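Local coordinates for protein putative TetR-family transcriptional regulator (Rhodococcus sp., PDB 2G3B) that probably binds regulatory DNA as a transcriptional regulator of the TetR family, most likely a repressor, at residues G23-V26 with N27-A30; S75-D78 with R79-S83; D116-A119 with R120-A124; V134-Q137 with A138-E141. All coordinates share one frame; numbering follows the deposited sequence.

Interaction 1 of 4, residues G23-V26 with N27-A30; sequences GLRV and NDVA
Arg25 curls its side chain round the carboxylate of Asp28 at the start of helix 26-33, the first helix of the predicted helix-turn-helix motif, with Arg25 itself in the N-cap position. CB of Arg25 already touches the carboxylate, 3.3 Å from Asp28 OD2. CG runs past the same oxygen, and CD comes back to within 3.5 Å of Asp28 OD2. The chain then bends at chi3 (74°), which brings NH1 round to the acid, and NH1 also passes obliquely by CB of Asn27. NH1 ends 3.6 Å from Asp28 OD2, a long salt bridge in which the oxygen lies at the guanidinium edge; the two planar groups are turned 64° apart, so they do not meet as a flat, two-pronged pair. Asp28 CG lies beside its own backbone N, which turns OD2 toward the Arg25 chain. Asp28 OD2 also has a weak, long ion pair with Arg19 of helix 2-23. With an alanine in place of Asp28, the Arg25 guanidinium would probably lose its counter-charge in this turn and its end would be freer to turn, while Arg19 would lose its weak ion pair. Behind the charged pair, Leu24 and Val29 close the inner side of the turn, resting on helix 2-23, and Val26 packs on Leu40 of helix 37-44. The backbone takes up its helical bonding with Val29 N to Arg25 O at 2.9 Å, almost straight at 176°, and Ala30 N to Val26 O at 2.8 Å. The apolar contact is tight: Leu24 CD1 stands 3.4 Å from Val29 CG2.

Interaction 2 of 4, residues S75-D78 with R79-S83; sequences SARD and RLTRS
The guanidinium of Arg79 lies with one face over the carbonyl of Ser75, whose O sits 3.7 Å from its plane and above its centre, at the capped N-terminus of helix 76-86. Arg82 repeats this one turn on, less centrally: Asp78 O is over one face of its guanidinium, displaced toward the rim. The Arg77 group is met instead at its edge, in plane, by a water that accepts from Arg77 NE at 3.0 Å and donates to Thr81 OG1; its NH2 makes a salt bridge with Asp185 of helix 173-188. Ser75 and Asp78 form a capping box. Ser75 N gives a hydrogen bond to Asp78 OD2 at 2.9 Å, meeting it on the anti side, and Asp78 N donates to Ser75 OG, although the position of that hydroxyl is less certain. Buried Ala76 and Leu80 turn to helix 115-139. On the face turned to helix 173-188, Thr81 carries OG1 beside its backbone N (chi1 -63°), which lets both donors bind one acceptor. Thr81 N reaches Arg77 O at 2.9 Å from one face of the carbonyl plane, and Thr81 OG1 reaches Arg77 O at 2.8 Å from the other.

Interaction 3 of 4, residues D116-A119 with R120-A124; sequences DPLA and RTTAA
Helix 115-139 of the C-terminal domain carries this contact near its beginning, where Arg120 and Thr122 each reach back one turn, to Asp116 and Leu118. The chain of Arg120 bends at chi3 (-68°) and lays one face of its guanidinium over the backbone: Asp116 O sits 3.8 Å above the plane over its centre, and Pro117 N lies toward the rim. NH1 comes 3.8 Å from Asp116 CB, and NH2 lies 3.9 Å from Pro117 CD, beside the proline ring. The charged atoms of Asp116 and Arg120 do not meet; Arg120 NH2 makes its salt bridge with Glu52 of helix 47-66, the helix that links the DNA-binding part of the fold to the C-terminal helices in TetR-family regulators. The same helix receives Thr121, whose OG1 is hydrogen-bonded to Asn56, while Leu118 and Thr122 pack on Trp101 of helix 92-110 and on Glu170 of the second subunit. Thr122 holds OG1 beside its backbone N (chi1 -60°). Its hydroxyl donates to Leu118 O at 2.8 Å from above the carbonyl plane, while Thr122 N binds that oxygen, also at 2.8 Å, from the opposite face. A valine in its place would probably cost Leu118 O its second donor and deprive Arg105 of its weak bond to the hydroxyl. OG1 of Thr122 also lies 3.7 Å from Leu118 CD1, a methyl that curls back toward it. Straightforward helical bonds flank the pair, Thr121 N to Pro117 O at 2.9 Å and Ala123 N to Ala119 O.

Interaction 4 of 4, residues V134-Q137 with A138-E141; sequences VQAQ and ATGE
The carbonyl oxygen of Ala136 is approached by three donors where helix 115-139 ends in a Schellman motif. Gly140 N and Glu141 N both stand 2.9 Å from Ala136 O, each in a bent and weak bond, and Thr139 OG1 is 3.0 Å from the same oxygen. Which acceptor takes the Thr139 proton is not settled, because Glu141 OE1 lies 2.9 Å from Thr139 OG1 as well. OG1 sits between the backbone N and the carbonyl carbon (chi1 69°), a rotation that points it at the Ala136 carbonyl and leaves CG2 by Gln135 O. The bond from Glu141 N to Ala136 O reaches back five positions, and inside it Gly140 N bonds to Gln137 O at 3.2 Å, the 6→1 and 5→2 bonds that define the motif, both weak here. Gly140 has a positive phi of 85°, and at its backbone angles a side chain would jam against the preceding carbonyl oxygen. Before the turn the helical pattern still runs: Ala138 N to Val134 O at 3.2 Å, and Thr139 N to Gln135 O, with the donor in the carbonyl plane. The Gln137 chain is extended beyond CG, and its NE2 is hydrogen-bonded to Leu146 O and Ser143 O of the following loop, which it ties to the helix end. Gln135 NE2 points back instead, to Asp131 one turn earlier. An apolar touch also belongs to the motif, between the residues its longer bond joins: Ala136 CB and Glu141 CB lie 4.1 Å apart.

Interaction 1 belongs to the predicted helix-turn-helix region, whereas interactions 2, 3 and 4 lie in the C-terminal domain; the centres of interactions 1 and 4 are about 46 Å apart, on opposite sides of the chain's centre. Interactions 3 and 4 share helix 115-139, with centres about 26 Å apart, one near its beginning and one at its end. Interactions 2 and 4 meet directly: Ala76 N probably donates to Glu141 OE2 at 2.9 Å, and Ala76 CB lies 3.5 Å from Ala136 CB, so one helix start packs against another helix's end. A glycerol, probably from the crystallisation liquor, lies about 6 Å from the side chain of Thr121 in interaction 3.

Interaction 1 of 4, residues G23-V26 with N27-A30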
loop_
_atom_site.group_PDB
_atom_site.type_symbol
_atom_site.label_atom_id
_atom_site.label_comp_id
_atom_site.label_asym_id
_atom_site.label_seq_id
_atom_site.Cartn_x
_atom_site.Cartn_y
_atom_site.Cartn_z
ATOM N N GLY A 23 5.981 -14.499 11.872
ATOM C CA GLY A 23 5.884 -15.944 11.653
ATOM C C GLY A 23 7.143 -16.530 11.065
ATOM O O GLY A 23 7.247 -17.770 10.918
ATOM N N LEU A 24 8.080 -15.635 10.720
ATOM C CA LEU A 24 9.411 -15.974 10.237
ATOM C C LEU A 24 10.285 -16.393 11.415
ATOM O O LEU A 24 10.577 -15.584 12.312
ATOM C CB LEU A 24 10.062 -14.770 9.562
ATOM C CG LEU A 24 11.500 -14.862 9.041
ATOM C CD1 LEU A 24 11.569 -15.500 7.654
ATOM C CD2 LEU A 24 12.130 -13.451 8.954
ATOM N N ARG A 25 10.736 -17.640 11.381
ATOM C CA ARG A 25 11.596 -18.138 12.399
ATOM C C ARG A 25 12.856 -18.694 11.685
ATOM O O ARG A 25 12.752 -19.440 10.694
ATOM C CB ARG A 25 10.848 -19.216 13.188
ATOM C CG ARG A 25 9.758 -18.724 14.178
ATOM C CD ARG A 25 9.411 -19.880 15.168
ATOM N NE ARG A 25 10.443 -20.131 16.196
ATOM C CZ ARG A 25 11.201 -21.234 16.330
ATOM N NH1 ARG A 25 11.079 -22.283 15.521
ATOM N NH2 ARG A 25 12.091 -21.288 17.300
ATOM N N VAL A 26 14.024 -18.293 12.164
ATOM C CA VAL A 26 15.330 -18.771 11.614
ATOM C C VAL A 26 15.419 -20.290 11.499
ATOM O O VAL A 26 15.866 -20.831 10.471
ATOM C CB VAL A 26 16.495 -18.213 12.451
ATOM C CG1 VAL A 26 17.815 -18.952 12.188
ATOM C CG2 VAL A 26 16.642 -16.705 12.174
ATOM N N ASN A 27 14.963 -20.979 12.530
ATOM C CA ASN A 27 15.019 -22.445 12.550
ATOM C C ASN A 27 14.155 -23.077 11.489
ATOM O O ASN A 27 14.544 -24.080 10.866
ATOM C CB ASN A 27 14.561 -22.965 13.897
ATOM C CG ASN A 27 15.670 -23.014 14.900
ATOM O OD1 ASN A 27 16.755 -22.461 14.676
ATOM N ND2 ASN A 27 15.413 -23.682 16.026
ATOM N N ASP A 28 12.972 -22.491 11.277
ATOM C CA ASP A 28 12.071 -23.004 10.259
ATOM C C ASP A 28 12.591 -22.714 8.835
ATOM O O ASP A 28 12.630 -23.632 7.982
ATOM C CB ASP A 28 10.643 -22.472 10.464
ATOM C CG ASP A 28 10.073 -22.839 11.836
ATOM O OD1 ASP A 28 10.368 -23.947 12.365
ATOM O OD2 ASP A 28 9.317 -22.023 12.393
ATOM N N VAL A 29 13.011 -21.464 8.614
ATOM C CA VAL A 29 13.650 -21.028 7.360
ATOM C C VAL A 29 14.834 -21.920 7.033
ATOM O O VAL A 29 14.935 -22.513 5.944
ATOM C CB VAL A 29 14.158 -19.561 7.463
ATOM C CG1 VAL A 29 15.027 -19.199 6.227
ATOM C CG2 VAL A 29 12.993 -18.618 7.551
ATOM N N ALA A 30 15.725 -22.051 7.997
ATOM C CA ALA A 30 16.876 -22.925 7.786
ATOM C C ALA A 30 16.464 -24.389 7.498
ATOM O O ALA A 30 17.015 -25.029 6.590
ATOM C CB ALA A 30 17.813 -22.789 8.957
#

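Interaction 2 of 4, residues S75-D78 with R79-S83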
loop_
_atom_site.group_PDB
_atom_site.type_symbol
_atom_site.label_atom_id
_atom_site.label_comp_id
_atom_site.label_asym_id
_atom_site.label_seq_id
_atom_site.Cartn_x
_atom_site.Cartn_y
_atom_site.Cartn_z
ATOM N N SER A 75 10.545 0.722 -27.136
ATOM C CA SER A 75 10.231 2.128 -26.792
ATOM C C SER A 75 10.311 2.376 -25.292
ATOM O O SER A 75 10.396 1.418 -24.512
ATOM C CB SER A 75 8.868 2.563 -27.353
ATOM O OG SER A 75 7.804 1.899 -26.665
ATOM N N ALA A 76 10.277 3.640 -24.869
ATOM C CA ALA A 76 10.225 3.933 -23.420
ATOM C C ALA A 76 8.874 3.476 -22.899
ATOM O O ALA A 76 8.752 2.881 -21.797
ATOM C CB ALA A 76 10.435 5.395 -23.149
ATOM N N ARG A 77 7.856 3.702 -23.727
ATOM C CA ARG A 77 6.522 3.232 -23.414
ATOM C C ARG A 77 6.513 1.719 -23.187
ATOM O O ARG A 77 5.973 1.261 -22.183
ATOM C CB ARG A 77 5.511 3.656 -24.491
ATOM C CG ARG A 77 4.177 3.834 -23.868
ATOM C CD ARG A 77 3.107 4.070 -24.864
ATOM N NE ARG A 77 1.856 3.941 -24.136
ATOM C CZ ARG A 77 0.874 4.813 -24.206
ATOM N NH1 ARG A 77 0.975 5.869 -25.009
ATOM N NH2 ARG A 77 -0.220 4.594 -23.500
ATOM N N ASP A 78 7.146 0.965 -24.086
ATOM C CA ASP A 78 7.257 -0.497 -23.953
ATOM C C ASP A 78 7.900 -0.905 -22.626
ATOM O O ASP A 78 7.347 -1.737 -21.911
ATOM C CB ASP A 78 8.035 -1.113 -25.127
ATOM C CG ASP A 78 7.316 -0.951 -26.473
ATOM O OD1 ASP A 78 6.055 -1.032 -26.542
ATOM O OD2 ASP A 78 8.027 -0.710 -27.470
ATOM N N ARG A 79 9.009 -0.256 -22.271
ATOM C CA ARG A 79 9.797 -0.611 -21.070
ATOM C C ARG A 79 9.075 -0.238 -19.795
ATOM O O ARG A 79 9.048 -1.019 -18.845
ATOM C CB ARG A 79 11.223 0.006 -21.097
ATOM C CG ARG A 79 12.104 -0.580 -22.213
ATOM C CD ARG A 79 13.557 -0.078 -22.173
ATOM N NE ARG A 79 13.743 1.194 -22.881
ATOM C CZ ARG A 79 14.118 1.307 -24.151
ATOM N NH1 ARG A 79 14.374 0.220 -24.886
ATOM N NH2 ARG A 79 14.239 2.521 -24.701
ATOM N N LEU A 80 8.508 0.952 -19.767
ATOM C CA LEU A 80 7.685 1.384 -18.649
ATOM C C LEU A 80 6.452 0.534 -18.416
ATOM O O LEU A 80 6.114 0.227 -17.277
ATOM C CB LEU A 80 7.195 2.809 -18.875
ATOM C CG LEU A 80 7.883 4.011 -18.276
ATOM C CD1 LEU A 80 6.900 5.157 -18.450
ATOM C CD2 LEU A 80 8.190 3.787 -16.798
ATOM N N THR A 81 5.733 0.221 -19.496
ATOM C CA THR A 81 4.529 -0.606 -19.418
ATOM C C THR A 81 4.870 -1.986 -18.879
ATOM O O THR A 81 4.184 -2.481 -18.001
ATOM C CB THR A 81 3.874 -0.776 -20.810
ATOM O OG1 THR A 81 3.463 0.502 -21.289
ATOM C CG2 THR A 81 2.651 -1.699 -20.767
ATOM N N ARG A 82 5.900 -2.608 -19.452
ATOM C CA ARG A 82 6.316 -3.958 -19.036
ATOM C C ARG A 82 6.705 -3.976 -17.553
ATOM O O ARG A 82 6.382 -4.912 -16.822
ATOM C CB ARG A 82 7.479 -4.440 -19.890
ATOM C CG ARG A 82 8.128 -5.739 -19.373
ATOM C CD ARG A 82 9.358 -6.117 -20.216
ATOM N NE ARG A 82 9.030 -6.044 -21.637
ATOM C CZ ARG A 82 9.547 -5.157 -22.477
ATOM N NH1 ARG A 82 10.464 -4.283 -22.047
ATOM N NH2 ARG A 82 9.160 -5.164 -23.753
ATOM N N SER A 83 7.441 -2.948 -17.136
ATOM C CA SER A 83 7.868 -2.841 -15.765
ATOM C C SER A 83 6.686 -2.761 -14.798
ATOM O O SER A 83 6.599 -3.586 -13.863
ATOM C CB SER A 83 8.790 -1.649 -15.585
ATOM O OG SER A 83 8.913 -1.411 -14.197
HETATM O O HOH W 1 1.219 1.376 -22.628
#

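Interaction 3 of 4, residues D116-A119 with R120-A124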
loop_
_atom_site.group_PDB
_atom_site.type_symbol
_atom_site.label_atom_id
_atom_site.label_comp_id
_atom_site.label_asym_id
_atom_site.label_seq_id
_atom_site.Cartn_x
_atom_site.Cartn_y
_atom_site.Cartn_z
ATOM N N ASP A 116 14.935 1.388 7.254
ATOM C CA ASP A 116 16.113 1.757 6.421
ATOM C C ASP A 116 16.342 0.760 5.255
ATOM O O ASP A 116 16.489 1.171 4.116
ATOM C CB ASP A 116 17.395 1.924 7.268
ATOM C CG ASP A 116 17.451 3.278 7.978
ATOM O OD1 ASP A 116 16.603 4.164 7.702
ATOM O OD2 ASP A 116 18.360 3.470 8.779
ATOM N N PRO A 117 16.379 -0.550 5.532
ATOM C CA PRO A 117 16.484 -1.461 4.382
ATOM C C PRO A 117 15.334 -1.324 3.368
ATOM O O PRO A 117 15.596 -1.336 2.170
ATOM C CB PRO A 117 16.460 -2.894 5.011
ATOM C CG PRO A 117 16.573 -2.721 6.425
ATOM C CD PRO A 117 16.427 -1.267 6.824
ATOM N N LEU A 118 14.089 -1.250 3.841
ATOM C CA LEU A 118 12.950 -1.123 2.930
ATOM C C LEU A 118 13.064 0.143 2.081
ATOM O O LEU A 118 12.728 0.124 0.903
ATOM C CB LEU A 118 11.619 -1.082 3.710
ATOM C CG LEU A 118 10.294 -0.943 2.935
ATOM C CD1 LEU A 118 10.161 -2.008 1.809
ATOM C CD2 LEU A 118 9.117 -1.005 3.898
ATOM N N ALA A 119 13.472 1.241 2.699
ATOM C CA ALA A 119 13.673 2.527 1.986
ATOM C C ALA A 119 14.726 2.365 0.894
ATOM O O ALA A 119 14.571 2.859 -0.231
ATOM C CB ALA A 119 14.081 3.625 2.970
ATOM N N ARG A 120 15.781 1.612 1.204
ATOM C CA ARG A 120 16.890 1.463 0.244
ATOM C C ARG A 120 16.417 0.607 -0.883
ATOM O O ARG A 120 16.730 0.907 -2.025
ATOM C CB ARG A 120 18.112 0.811 0.896
ATOM C CG ARG A 120 18.972 1.793 1.745
ATOM C CD ARG A 120 20.278 1.151 2.233
ATOM N NE ARG A 120 20.091 0.076 3.220
ATOM C CZ ARG A 120 20.192 0.204 4.549
ATOM N NH1 ARG A 120 20.430 1.366 5.130
ATOM N NH2 ARG A 120 20.012 -0.855 5.316
ATOM N N THR A 121 15.698 -0.489 -0.577
ATOM C CA THR A 121 15.223 -1.367 -1.652
ATOM C C THR A 121 14.167 -0.652 -2.493
ATOM O O THR A 121 14.207 -0.711 -3.709
ATOM C CB THR A 121 14.746 -2.739 -1.068
ATOM O OG1 THR A 121 15.839 -3.303 -0.370
ATOM C CG2 THR A 121 14.322 -3.723 -2.171
ATOM N N THR A 122 13.254 0.080 -1.850
ATOM C CA THR A 122 12.221 0.820 -2.588
ATOM C C THR A 122 12.901 1.866 -3.494
ATOM O O THR A 122 12.501 2.043 -4.671
ATOM C CB THR A 122 11.236 1.522 -1.626
ATOM O OG1 THR A 122 10.614 0.541 -0.823
ATOM C CG2 THR A 122 10.152 2.345 -2.388
ATOM N N ALA A 123 13.966 2.496 -2.985
ATOM C CA ALA A 123 14.689 3.520 -3.759
ATOM C C ALA A 123 15.296 2.934 -5.029
ATOM O O ALA A 123 15.304 3.567 -6.062
ATOM C CB ALA A 123 15.747 4.206 -2.906
ATOM N N ALA A 124 15.783 1.687 -4.952
ATOM C CA ALA A 124 16.317 0.993 -6.115
ATOM C C ALA A 124 15.221 0.728 -7.178
ATOM O O ALA A 124 15.435 0.952 -8.365
ATOM C CB ALA A 124 16.991 -0.327 -5.649
#

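Interaction 4 of 4, residues V134-Q137 with A138-E141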
loop_
_atom_site.group_PDB
_atom_site.type_symbol
_atom_site.label_atom_id
_atom_site.label_comp_id
_atom_site.label_asym_id
_atom_site.label_seq_id
_atom_site.Cartn_x
_atom_site.Cartn_y
_atom_site.Cartn_z
ATOM N N VAL A 134 13.727 9.738 -17.313
ATOM C CA VAL A 134 14.790 10.705 -17.740
ATOM C C VAL A 134 15.308 10.392 -19.144
ATOM O O VAL A 134 15.562 11.309 -19.964
ATOM C CB VAL A 134 16.054 10.698 -16.798
ATOM C CG1 VAL A 134 17.045 11.780 -17.260
ATOM C CG2 VAL A 134 15.675 10.928 -15.318
ATOM N N GLN A 135 15.520 9.104 -19.412
ATOM C CA GLN A 135 16.063 8.685 -20.731
ATOM C C GLN A 135 15.057 9.119 -21.796
ATOM O O GLN A 135 15.402 9.682 -22.827
ATOM C CB GLN A 135 16.286 7.148 -20.796
ATOM C CG GLN A 135 17.465 6.563 -19.901
ATOM C CD GLN A 135 18.777 7.375 -19.965
ATOM O OE1 GLN A 135 19.197 7.840 -21.041
ATOM N NE2 GLN A 135 19.449 7.515 -18.808
ATOM N N ALA A 136 13.792 8.878 -21.506
ATOM C CA ALA A 136 12.705 9.189 -22.450
ATOM C C ALA A 136 12.488 10.704 -22.604
ATOM O O ALA A 136 12.018 11.176 -23.625
ATOM C CB ALA A 136 11.398 8.500 -21.991
ATOM N N GLN A 137 12.802 11.484 -21.586
ATOM C CA GLN A 137 12.685 12.935 -21.779
ATOM C C GLN A 137 13.783 13.452 -22.704
ATOM O O GLN A 137 13.551 14.406 -23.476
ATOM C CB GLN A 137 12.639 13.681 -20.445
ATOM C CG GLN A 137 11.419 13.313 -19.555
ATOM C CD GLN A 137 11.411 14.103 -18.260
ATOM O OE1 GLN A 137 12.429 14.201 -17.601
ATOM N NE2 GLN A 137 10.264 14.673 -17.897
ATOM N N ALA A 138 14.955 12.806 -22.683
ATOM C CA ALA A 138 16.054 13.180 -23.598
ATOM C C ALA A 138 15.687 12.880 -25.079
ATOM O O ALA A 138 15.946 13.663 -25.959
ATOM C CB ALA A 138 17.377 12.497 -23.181
ATOM N N THR A 139 15.059 11.735 -25.333
ATOM C CA THR A 139 14.560 11.403 -26.673
ATOM C C THR A 139 13.277 12.160 -27.023
ATOM O O THR A 139 12.930 12.250 -28.200
ATOM C CB THR A 139 14.182 9.913 -26.780
ATOM O OG1 THR A 139 13.028 9.693 -25.970
ATOM C CG2 THR A 139 15.319 9.002 -26.343
ATOM N N GLY A 140 12.560 12.661 -26.016
ATOM C CA GLY A 140 11.260 13.315 -26.214
ATOM C C GLY A 140 10.036 12.403 -26.278
ATOM O O GLY A 140 8.955 12.823 -26.727
ATOM N N GLU A 141 10.174 11.159 -25.834
ATOM C CA GLU A 141 9.010 10.246 -25.737
ATOM C C GLU A 141 8.039 10.623 -24.601
ATOM O O GLU A 141 6.879 10.188 -24.575
ATOM C CB GLU A 141 9.476 8.800 -25.584
ATOM C CG GLU A 141 10.380 8.332 -26.729
ATOM C CD GLU A 141 11.012 6.981 -26.453
ATOM O OE1 GLU A 141 12.205 6.930 -26.060
ATOM O OE2 GLU A 141 10.300 5.965 -26.610
#